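Long-range contacts in ATP-dependent 6-phosphofructokinase isozyme 2 (Escherichia coli, PDB 3UQD), which catalyses the ATP-dependent phosphorylation of fructose 6-phosphate to fructose 1,6-bisphosphate, the first committing step of glycolysis, as a magnesium-dependent homodimer: residues A16-Q21 / R29-V34; S250-G255 / Q290-C295. All coordinates share one frame; numbering follows the deposited sequence.

In the fold
Contact 1 comes first along the chain and is complete before contact 2 begins; their centres lie about 19 Å apart, their nearest atoms about 6 Å. Contact 1 lies at the edge of the small four-stranded sheet, the lid of this ribokinase-like fold, joining strand 12-19 to the irregular chain between strands 27-29 and 34-38. Contact 2 lies nearer the centre of the chain, where the loop leading into helix 254-267 meets the one between helices 272-286 and 297-307. Strands 34-38 and 103-107 of the lid reach contact 2 through E36 and Q103. Across the dimer, R29 of one chain and the G253 amide of the other hold the same bound fructose bisphosphate, so both contacts contribute to the substrate sites.

Contact 1: residues A16-Q21 / R29-V34. With FBP (1,6-di-O-phosphono-beta-D-fructofuranose), chain N.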
ATOM      1  N   ALA A  16      12.196  -6.551 -17.372  1.00 27.13           N
ATOM      2  CA  ALA A  16      12.437  -5.866 -16.113  1.00 28.05           C
ATOM      3  C   ALA A  16      12.681  -4.391 -16.376  1.00 29.02           C
ATOM      4  O   ALA A  16      13.467  -4.040 -17.253  1.00 31.98           O
ATOM      5  CB  ALA A  16      13.627  -6.484 -15.395  1.00 23.58           C
ATOM      6  N   THR A  17      11.998  -3.534 -15.620  1.00 26.90           N
ATOM      7  CA  THR A  17      12.135  -2.090 -15.772  1.00 31.61           C
ATOM      8  C   THR A  17      12.343  -1.404 -14.421  1.00 34.68           C
ATOM      9  O   THR A  17      12.087  -1.995 -13.371  1.00 37.52           O
ATOM     10  CB  THR A  17      10.907  -1.482 -16.470  1.00 32.48           C
ATOM     11  OG1 THR A  17      11.105  -0.076 -16.650  1.00 35.44           O
ATOM     12  CG2 THR A  17       9.656  -1.700 -15.641  1.00 23.76           C
ATOM     13  N   ILE A  18      12.813  -0.161 -14.452  1.00 34.23           N
ATOM     14  CA  ILE A  18      13.049   0.604 -13.228  1.00 35.65           C
ATOM     15  C   ILE A  18      12.269   1.924 -13.238  1.00 32.94           C
ATOM     16  O   ILE A  18      12.247   2.637 -14.242  1.00 30.36           O
ATOM     17  CB  ILE A  18      14.561   0.886 -13.018  1.00 29.94           C
ATOM     18  CG1 ILE A  18      15.324  -0.420 -12.790  1.00 32.62           C
ATOM     19  CG2 ILE A  18      14.785   1.830 -11.841  1.00 30.55           C
ATOM     20  CD1 ILE A  18      16.808  -0.220 -12.549  1.00 37.72           C
ATOM     21  N   THR A  19      11.615   2.236 -12.123  1.00 33.89           N
ATOM     22  CA  THR A  19      10.873   3.486 -11.999  1.00 32.81           C
ATOM     23  C   THR A  19      11.121   4.114 -10.622  1.00 33.73           C
ATOM     24  O   THR A  19      11.246   3.404  -9.626  1.00 30.25           O
ATOM     25  CB  THR A  19       9.363   3.281 -12.280  1.00 30.70           C
ATOM     26  OG1 THR A  19       8.737   4.547 -12.518  1.00 36.82           O
ATOM     27  CG2 THR A  19       8.674   2.571 -11.124  1.00 31.12           C
ATOM     28  N   PRO A  20      11.223   5.452 -10.564  1.00 41.31           N
ATOM     29  CA  PRO A  20      11.618   6.099  -9.307  1.00 43.77           C
ATOM     30  C   PRO A  20      10.567   5.983  -8.210  1.00 41.18           C
ATOM     31  O   PRO A  20      10.915   5.753  -7.049  1.00 39.23           O
ATOM     32  CB  PRO A  20      11.822   7.564  -9.710  1.00 47.16           C
ATOM     33  CG  PRO A  20      11.008   7.736 -10.947  1.00 49.07           C
ATOM     34  CD  PRO A  20      11.071   6.421 -11.663  1.00 42.25           C
ATOM     35  N   GLN A  21       9.298   6.122  -8.579  1.00 42.11           N
ATOM     36  CA  GLN A  21       8.211   6.101  -7.607  1.00 44.39           C
ATOM     37  C   GLN A  21       7.106   5.135  -8.025  1.00 41.53           C
ATOM     38  O   GLN A  21       7.019   4.755  -9.193  1.00 37.27           O
ATOM     39  CB  GLN A  21       7.612   7.507  -7.466  1.00 46.11           C
ATOM     40  CG  GLN A  21       8.629   8.642  -7.428  1.00 49.85           C
ATOM     41  CD  GLN A  21       9.249   8.836  -6.055  1.00 51.01           C
ATOM     42  OE1 GLN A  21       8.646   8.500  -5.033  1.00 55.34           O
ATOM     43  NE2 GLN A  21      10.460   9.384  -6.027  1.00 43.60           N
ATOM     44  N   ARG A  29       7.061   6.885 -15.210  1.00 35.93           N
ATOM     45  CA  ARG A  29       8.078   6.798 -16.255  1.00 34.93           C
ATOM     46  C   ARG A  29       9.066   5.675 -15.956  1.00 37.44           C
ATOM     47  O   ARG A  29       9.743   5.683 -14.924  1.00 41.32           O
ATOM     48  CB  ARG A  29       8.816   8.134 -16.395  1.00 37.64           C
ATOM     49  CG  ARG A  29       7.919   9.319 -16.749  1.00 40.09           C
ATOM     50  CD  ARG A  29       7.499   9.317 -18.225  1.00 40.95           C
ATOM     51  NE  ARG A  29       6.499  10.348 -18.512  1.00 37.02           N
ATOM     52  CZ  ARG A  29       5.873  10.487 -19.679  1.00 37.16           C
ATOM     53  NH1 ARG A  29       6.136   9.661 -20.683  1.00 34.87           N
ATOM     54  NH2 ARG A  29       4.982  11.451 -19.844  1.00 37.45           N
ATOM     55  N   CYS A  30       9.135   4.704 -16.861  1.00 32.74           N
ATOM     56  CA  CYS A  30       9.963   3.524 -16.663  1.00 30.73           C
ATOM     57  C   CYS A  30      11.084   3.451 -17.693  1.00 36.09           C
ATOM     58  O   CYS A  30      10.936   3.925 -18.817  1.00 40.39           O
ATOM     59  CB  CYS A  30       9.101   2.263 -16.743  1.00 33.13           C
ATOM     60  SG  CYS A  30       7.894   2.088 -15.408  1.00 34.24           S
ATOM     61  N   THR A  31      12.207   2.852 -17.309  1.00 34.43           N
ATOM     62  CA  THR A  31      13.342   2.734 -18.214  1.00 36.15           C
ATOM     63  C   THR A  31      13.129   1.596 -19.202  1.00 35.45           C
ATOM     64  O   THR A  31      12.262   0.741 -19.003  1.00 33.09           O
ATOM     65  CB  THR A  31      14.663   2.508 -17.456  1.00 33.62           C
ATOM     66  OG1 THR A  31      14.638   1.228 -16.824  1.00 29.64           O
ATOM     67  CG2 THR A  31      14.865   3.589 -16.404  1.00 33.46           C
ATOM     68  N   ALA A  32      13.918   1.598 -20.271  1.00 36.41           N
ATOM     69  CA  ALA A  32      13.800   0.586 -21.313  1.00 34.44           C
ATOM     70  C   ALA A  32      14.044  -0.789 -20.714  1.00 35.84           C
ATOM     71  O   ALA A  32      15.053  -1.009 -20.042  1.00 33.31           O
ATOM     72  CB  ALA A  32      14.774   0.866 -22.437  1.00 36.15           C
ATOM     73  N   PRO A  33      13.109  -1.718 -20.949  1.00 40.82           N
ATOM     74  CA  PRO A  33      13.090  -3.017 -20.269  1.00 36.75           C
ATOM     75  C   PRO A  33      14.237  -3.952 -20.648  1.00 40.88           C
ATOM     76  O   PRO A  33      14.587  -4.074 -21.821  1.00 47.18           O
ATOM     77  CB  PRO A  33      11.747  -3.616 -20.699  1.00 37.59           C
ATOM     78  CG  PRO A  33      11.437  -2.956 -21.988  1.00 42.09           C
ATOM     79  CD  PRO A  33      11.978  -1.561 -21.878  1.00 41.98           C
ATOM     80  N   VAL A  34      14.814  -4.598 -19.639  1.00 35.26           N
ATOM     81  CA  VAL A  34      15.794  -5.656 -19.839  1.00 32.13           C
ATOM     82  C   VAL A  34      15.045  -6.988 -19.890  1.00 29.14           C
ATOM     83  O   VAL A  34      14.018  -7.148 -19.236  1.00 37.15           O
ATOM     84  CB  VAL A  34      16.819  -5.686 -18.681  1.00 34.54           C
ATOM     85  CG1 VAL A  34      17.901  -6.726 -18.937  1.00 39.83           C
ATOM     86  CG2 VAL A  34      17.436  -4.317 -18.484  1.00 40.05           C
TER
HETATM   87  P1  FBP N 402      -2.832  10.559 -20.963  0.89 36.83           P
HETATM   88  O1P FBP N 402      -1.730  11.477 -21.439  0.89 39.67           O
HETATM   89  O2P FBP N 402      -2.731  10.368 -19.474  0.89 29.11           O
HETATM   90  O3P FBP N 402      -4.260  11.177 -21.284  0.89 27.25           O
HETATM   91  O1  FBP N 402      -2.743   9.128 -21.642  0.89 27.56           O
HETATM   92  C1  FBP N 402      -2.538   8.991 -23.043  0.89 23.41           C
HETATM   93  C2  FBP N 402      -1.338   8.214 -23.515  0.89 27.37           C
HETATM   94  O2  FBP N 402      -1.061   8.639 -24.821  0.89 21.94           O
HETATM   95  C3  FBP N 402      -1.417   6.758 -23.426  0.89 24.27           C
HETATM   96  O3  FBP N 402      -2.186   6.255 -24.446  0.89 30.21           O
HETATM   97  C4  FBP N 402      -0.032   6.426 -23.618  0.89 23.97           C
HETATM   98  O4  FBP N 402       0.240   5.136 -23.144  0.89 19.01           O
HETATM   99  C5  FBP N 402       0.623   7.414 -22.789  0.89 23.97           C
HETATM  100  O5  FBP N 402      -0.252   8.536 -22.720  0.89 28.37           O
HETATM  101  C6  FBP N 402       1.900   7.888 -23.350  0.89 18.96           C
HETATM  102  O6  FBP N 402       2.572   8.781 -22.509  0.89 21.18           O
HETATM  103  P2  FBP N 402       3.490   9.932 -23.054  0.89 24.35           P
HETATM  104  O4P FBP N 402       4.869   9.343 -23.277  0.89 18.49           O
HETATM  105  O5P FBP N 402       2.921  10.399 -24.474  0.89 19.46           O
HETATM  106  O6P FBP N 402       3.538  11.083 -22.069  0.89 27.23           O
HETATM  107  O   HOH W   1      15.617  -1.469 -17.533  1.00 39.97           O
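The carbonyl oxygen of A16 is gripped from several directions: V34 N gives it a hydrogen bond of 2.8 Å, the CA-H of P33 approaches it, and a water that also bonds T31 OG1 and A32 O adds a weak bond. A16 N returns a bond of 2.7 Å to V34 O, completing an antiparallel hydrogen-bonded pair. Beyond it the chain from C30 to P33 leaves regular strand geometry, and threonine side chains take over part of the pairing. T17 turns its hydroxyl anti to the backbone N (chi1 -178°), which brings OG1 within 2.7 Å of T31 O, to which it donates from slightly off the carbonyl plane. T31 N donates to I18 O at 3.1 Å, while T31 OG1 receives only a weak bond from I18 N. C30 lays its SG against T19 CB at 3.7 Å, and M108 of the second subunit packs on C30 and T17. R29 runs away from strand 12-19, its chain bent at chi2 (-76°), and presents the guanidinium edge to the 6-phosphate of the bisphosphate: NH1 donates to O4P at 2.9 Å and NH2 to O6P at 2.7 Å. That sugar phosphate is also hydrogen-bonded to D14, R90 and S139 of the second subunit. The paired bonds from R29 are thus likely to offset part of the phosphate charge, consistent with a substrate site completed across the dimer interface.

Contact 2: residues S250-G255 / Q290-C295; sequences STVGAG and QGTRLC. With ATP (adenosine-5'-triphosphate), chain E.
V252 overlaps T292, the two side chains crossing obliquely so that V252 CG2 rests 3.7 Å from T292 CG2 and equally near T292 CA. Beside this apolar patch, a chi1 of 169° swings S250 OG away from its own amide nitrogen, and it donates to G291 O in a short bond of 2.5 Å, lying in the carbonyl plane on a lone pair. Q103 NE2 also bonds S250 OG. Without the hydroxyl, as with an alanine here, the G291 carbonyl and Q103 NE2 would probably each lose a partner and the two loops a tie. G291 sits in the type II' turn from Q290 to R293, where its positive phi favours glycine. Farther on, L294 CD2 lies 3.8 Å from G253 CA; at the backbone angles of this N-cap (phi 98°) a side chain would jam against the preceding carbonyl oxygen, and the leucine would crowd it further. The helix it precedes presents G255 N to O1G of the ATP gamma-phosphate at 3.2 Å, as in the anion hole of ribokinase relatives, and a side chain at G255 would clash with the same phosphate. S250, V252, G291 and R293 bind potassium, consistent with the paired loops framing that site. The whole lies at the start of helix 254-267, with strand 103-107 against V252, E36 of strand 34-38 bonded to T292 OG1, and R46 of helix 40-50 against L294.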
ATOM      1  N   SER A 250      16.821 -10.513  -1.992  1.00 23.60           N
ATOM      2  CA  SER A 250      15.647 -10.727  -2.820  1.00 24.89           C
ATOM      3  C   SER A 250      15.388 -12.223  -2.967  1.00 26.51           C
ATOM      4  O   SER A 250      16.233 -12.956  -3.476  1.00 26.58           O
ATOM      5  CB  SER A 250      15.854 -10.082  -4.188  1.00 24.05           C
ATOM      6  OG  SER A 250      14.852 -10.487  -5.100  1.00 27.53           O
ATOM      7  N   THR A 251      14.213 -12.666  -2.530  1.00 29.50           N
ATOM      8  CA  THR A 251      13.895 -14.095  -2.485  1.00 29.51           C
ATOM      9  C   THR A 251      13.351 -14.680  -3.788  1.00 29.24           C
ATOM     10  O   THR A 251      13.035 -15.866  -3.836  1.00 31.33           O
ATOM     11  CB  THR A 251      12.874 -14.419  -1.375  1.00 29.36           C
ATOM     12  OG1 THR A 251      11.654 -13.703  -1.620  1.00 37.14           O
ATOM     13  CG2 THR A 251      13.426 -14.053  -0.007  1.00 23.59           C
ATOM     14  N   VAL A 252      13.228 -13.876  -4.840  1.00 24.28           N
ATOM     15  CA  VAL A 252      12.715 -14.432  -6.093  1.00 27.52           C
ATOM     16  C   VAL A 252      13.781 -15.283  -6.775  1.00 26.13           C
ATOM     17  O   VAL A 252      14.949 -14.899  -6.835  1.00 27.02           O
ATOM     18  CB  VAL A 252      12.127 -13.351  -7.048  1.00 44.64           C
ATOM     19  CG1 VAL A 252      12.606 -11.972  -6.667  1.00 49.90           C
ATOM     20  CG2 VAL A 252      12.439 -13.672  -8.513  1.00 37.77           C
ATOM     21  N   GLY A 253      13.376 -16.455  -7.256  1.00 24.28           N
ATOM     22  CA  GLY A 253      14.308 -17.399  -7.845  1.00 25.67           C
ATOM     23  C   GLY A 253      14.736 -18.477  -6.859  1.00 28.80           C
ATOM     24  O   GLY A 253      15.313 -19.487  -7.257  1.00 24.24           O
ATOM     25  N   ALA A 254      14.451 -18.263  -5.574  1.00 21.61           N
ATOM     26  CA  ALA A 254      14.840 -19.206  -4.524  1.00 23.65           C
ATOM     27  C   ALA A 254      14.227 -20.592  -4.736  1.00 22.34           C
ATOM     28  O   ALA A 254      14.912 -21.607  -4.619  1.00 19.00           O
ATOM     29  CB  ALA A 254      14.468 -18.664  -3.148  1.00 22.50           C
ATOM     30  N   GLY A 255      12.937 -20.626  -5.053  1.00 20.68           N
ATOM     31  CA  GLY A 255      12.248 -21.876  -5.327  1.00 22.28           C
ATOM     32  C   GLY A 255      12.879 -22.700  -6.440  1.00 20.40           C
ATOM     33  O   GLY A 255      13.217 -23.863  -6.236  1.00 17.76           O
ATOM     34  N   GLN A 290      20.316  -9.470  -5.828  1.00 28.24           N
ATOM     35  CA  GLN A 290      19.219  -8.536  -6.031  1.00 27.95           C
ATOM     36  C   GLN A 290      18.346  -9.023  -7.173  1.00 28.01           C
ATOM     37  O   GLN A 290      18.807  -9.748  -8.052  1.00 25.99           O
ATOM     38  CB  GLN A 290      19.760  -7.148  -6.374  1.00 33.87           C
ATOM     39  CG  GLN A 290      20.709  -6.571  -5.341  1.00 40.88           C
ATOM     40  CD  GLN A 290      19.992  -6.068  -4.105  1.00 48.78           C
ATOM     41  OE1 GLN A 290      18.780  -5.842  -4.123  1.00 48.58           O
ATOM     42  NE2 GLN A 290      20.740  -5.887  -3.020  1.00 50.56           N
ATOM     43  N   GLY A 291      17.084  -8.620  -7.159  1.00 32.43           N
ATOM     44  CA  GLY A 291      16.193  -8.878  -8.274  1.00 30.13           C
ATOM     45  C   GLY A 291      15.827 -10.337  -8.447  1.00 26.14           C
ATOM     46  O   GLY A 291      15.506 -11.030  -7.482  1.00 24.20           O
ATOM     47  N   THR A 292      15.891 -10.797  -9.692  1.00 27.55           N
ATOM     48  CA  THR A 292      15.441 -12.130 -10.061  1.00 30.70           C
ATOM     49  C   THR A 292      16.607 -13.096 -10.295  1.00 35.69           C
ATOM     50  O   THR A 292      16.405 -14.227 -10.753  1.00 32.41           O
ATOM     51  CB  THR A 292      14.613 -12.068 -11.350  1.00 31.61           C
ATOM     52  OG1 THR A 292      15.394 -11.444 -12.376  1.00 27.30           O
ATOM     53  CG2 THR A 292      13.352 -11.256 -11.134  1.00 36.34           C
ATOM     54  N   ARG A 293      17.820 -12.652  -9.983  1.00 27.81           N
ATOM     55  CA  ARG A 293      19.008 -13.452 -10.262  1.00 30.21           C
ATOM     56  C   ARG A 293      19.012 -14.769  -9.491  1.00 27.03           C
ATOM     57  O   ARG A 293      18.760 -14.794  -8.287  1.00 24.61           O
ATOM     58  CB  ARG A 293      20.281 -12.647  -9.980  1.00 28.22           C
ATOM     59  CG  ARG A 293      20.355 -11.352 -10.778  1.00 33.54           C
ATOM     60  CD  ARG A 293      21.703 -10.657 -10.626  1.00 38.51           C
ATOM     61  NE  ARG A 293      22.788 -11.456 -11.186  1.00 49.30           N
ATOM     62  CZ  ARG A 293      23.802 -11.938 -10.478  1.00 52.96           C
ATOM     63  NH1 ARG A 293      23.879 -11.693  -9.177  1.00 56.28           N
ATOM     64  NH2 ARG A 293      24.743 -12.658 -11.072  1.00 51.08           N
ATOM     65  N   LEU A 294      19.296 -15.859 -10.198  1.00 24.99           N
ATOM     66  CA  LEU A 294      19.300 -17.194  -9.598  1.00 20.45           C
ATOM     67  C   LEU A 294      20.556 -17.446  -8.773  1.00 15.47           C
ATOM     68  O   LEU A 294      21.401 -16.570  -8.627  1.00 16.99           O
ATOM     69  CB  LEU A 294      19.177 -18.261 -10.688  1.00 19.28           C
ATOM     70  CG  LEU A 294      17.928 -18.137 -11.564  1.00 21.34           C
ATOM     71  CD1 LEU A 294      17.909 -19.227 -12.621  1.00 18.23           C
ATOM     72  CD2 LEU A 294      16.673 -18.196 -10.705  1.00 25.41           C
ATOM     73  N   CYS A 295      20.670 -18.662  -8.248  1.00 22.05           N
ATOM     74  CA  CYS A 295      21.846 -19.074  -7.486  1.00 25.95           C
ATOM     75  C   CYS A 295      23.095 -19.109  -8.362  1.00 25.95           C
ATOM     76  O   CYS A 295      23.050 -19.557  -9.504  1.00 25.20           O
ATOM     77  CB  CYS A 295      21.620 -20.459  -6.871  1.00 19.50           C
ATOM     78  SG  CYS A 295      21.331 -21.764  -8.100  1.00 18.59           S
TER
HETATM   79  PG  ATP E 401       9.379 -19.380  -4.833  1.00 28.23           P
HETATM   80  O1G ATP E 401      10.534 -18.585  -5.459  1.00 24.63           O
HETATM   81  O2G ATP E 401       8.813 -20.179  -5.958  1.00 25.78           O
HETATM   82  O3G ATP E 401       8.342 -18.474  -4.216  1.00 33.89           O
HETATM   83  PB  ATP E 401       9.172 -21.266  -2.808  1.00 17.96           P
HETATM   84  O1B ATP E 401       8.521 -22.382  -3.672  1.00 25.17           O
HETATM   85  O2B ATP E 401       8.055 -20.458  -2.052  1.00 15.81           O
HETATM   86  O3B ATP E 401      10.003 -20.267  -3.734  1.00 27.94           O
HETATM   87  PA  ATP E 401      10.754 -21.104  -0.554  1.00 22.10           P
HETATM   88  O1A ATP E 401      10.108 -19.751  -0.416  1.00 18.70           O
HETATM   89  O2A ATP E 401      10.596 -21.909   0.738  1.00 22.99           O
HETATM   90  O3A ATP E 401      10.184 -21.860  -1.759  1.00 24.69           O
HETATM   91  O5' ATP E 401      12.317 -20.849  -0.853  1.00 24.85           O
HETATM   92  C5' ATP E 401      13.139 -21.941  -1.067  1.00 21.28           C
HETATM   93  C4' ATP E 401      14.441 -21.934  -0.415  1.00 18.56           C
HETATM   94  O4' ATP E 401      15.037 -20.637  -0.627  1.00 26.74           O
HETATM   95  C3' ATP E 401      14.322 -22.020   1.045  1.00 20.48           C
HETATM   96  O3' ATP E 401      14.229 -23.324   1.466  1.00 19.60           O
HETATM   97  C2' ATP E 401      15.573 -21.397   1.481  1.00 23.23           C
HETATM   98  O2' ATP E 401      16.616 -22.261   1.269  1.00 21.21           O
HETATM   99  C1' ATP E 401      15.698 -20.248   0.556  1.00 20.70           C
HETATM  100  N9  ATP E 401      15.097 -19.037   1.100  1.00 19.52           N
HETATM  101  C8  ATP E 401      13.869 -18.578   0.787  1.00 12.67           C
HETATM  102  N7  ATP E 401      13.662 -17.453   1.503  1.00 14.16           N
HETATM  103  C5  ATP E 401      14.748 -17.202   2.263  1.00 16.51           C
HETATM  104  C6  ATP E 401      15.091 -16.190   3.168  1.00 19.05           C
HETATM  105  N6  ATP E 401      14.133 -15.068   3.461  1.00 20.27           N
HETATM  106  N1  ATP E 401      16.297 -16.240   3.771  1.00 21.81           N
HETATM  107  C2  ATP E 401      17.164 -17.230   3.511  1.00 15.55           C
HETATM  108  N3  ATP E 401      16.860 -18.203   2.647  1.00 17.28           N
HETATM  109  C4  ATP E 401      15.678 -18.217   2.011  1.00 16.23           C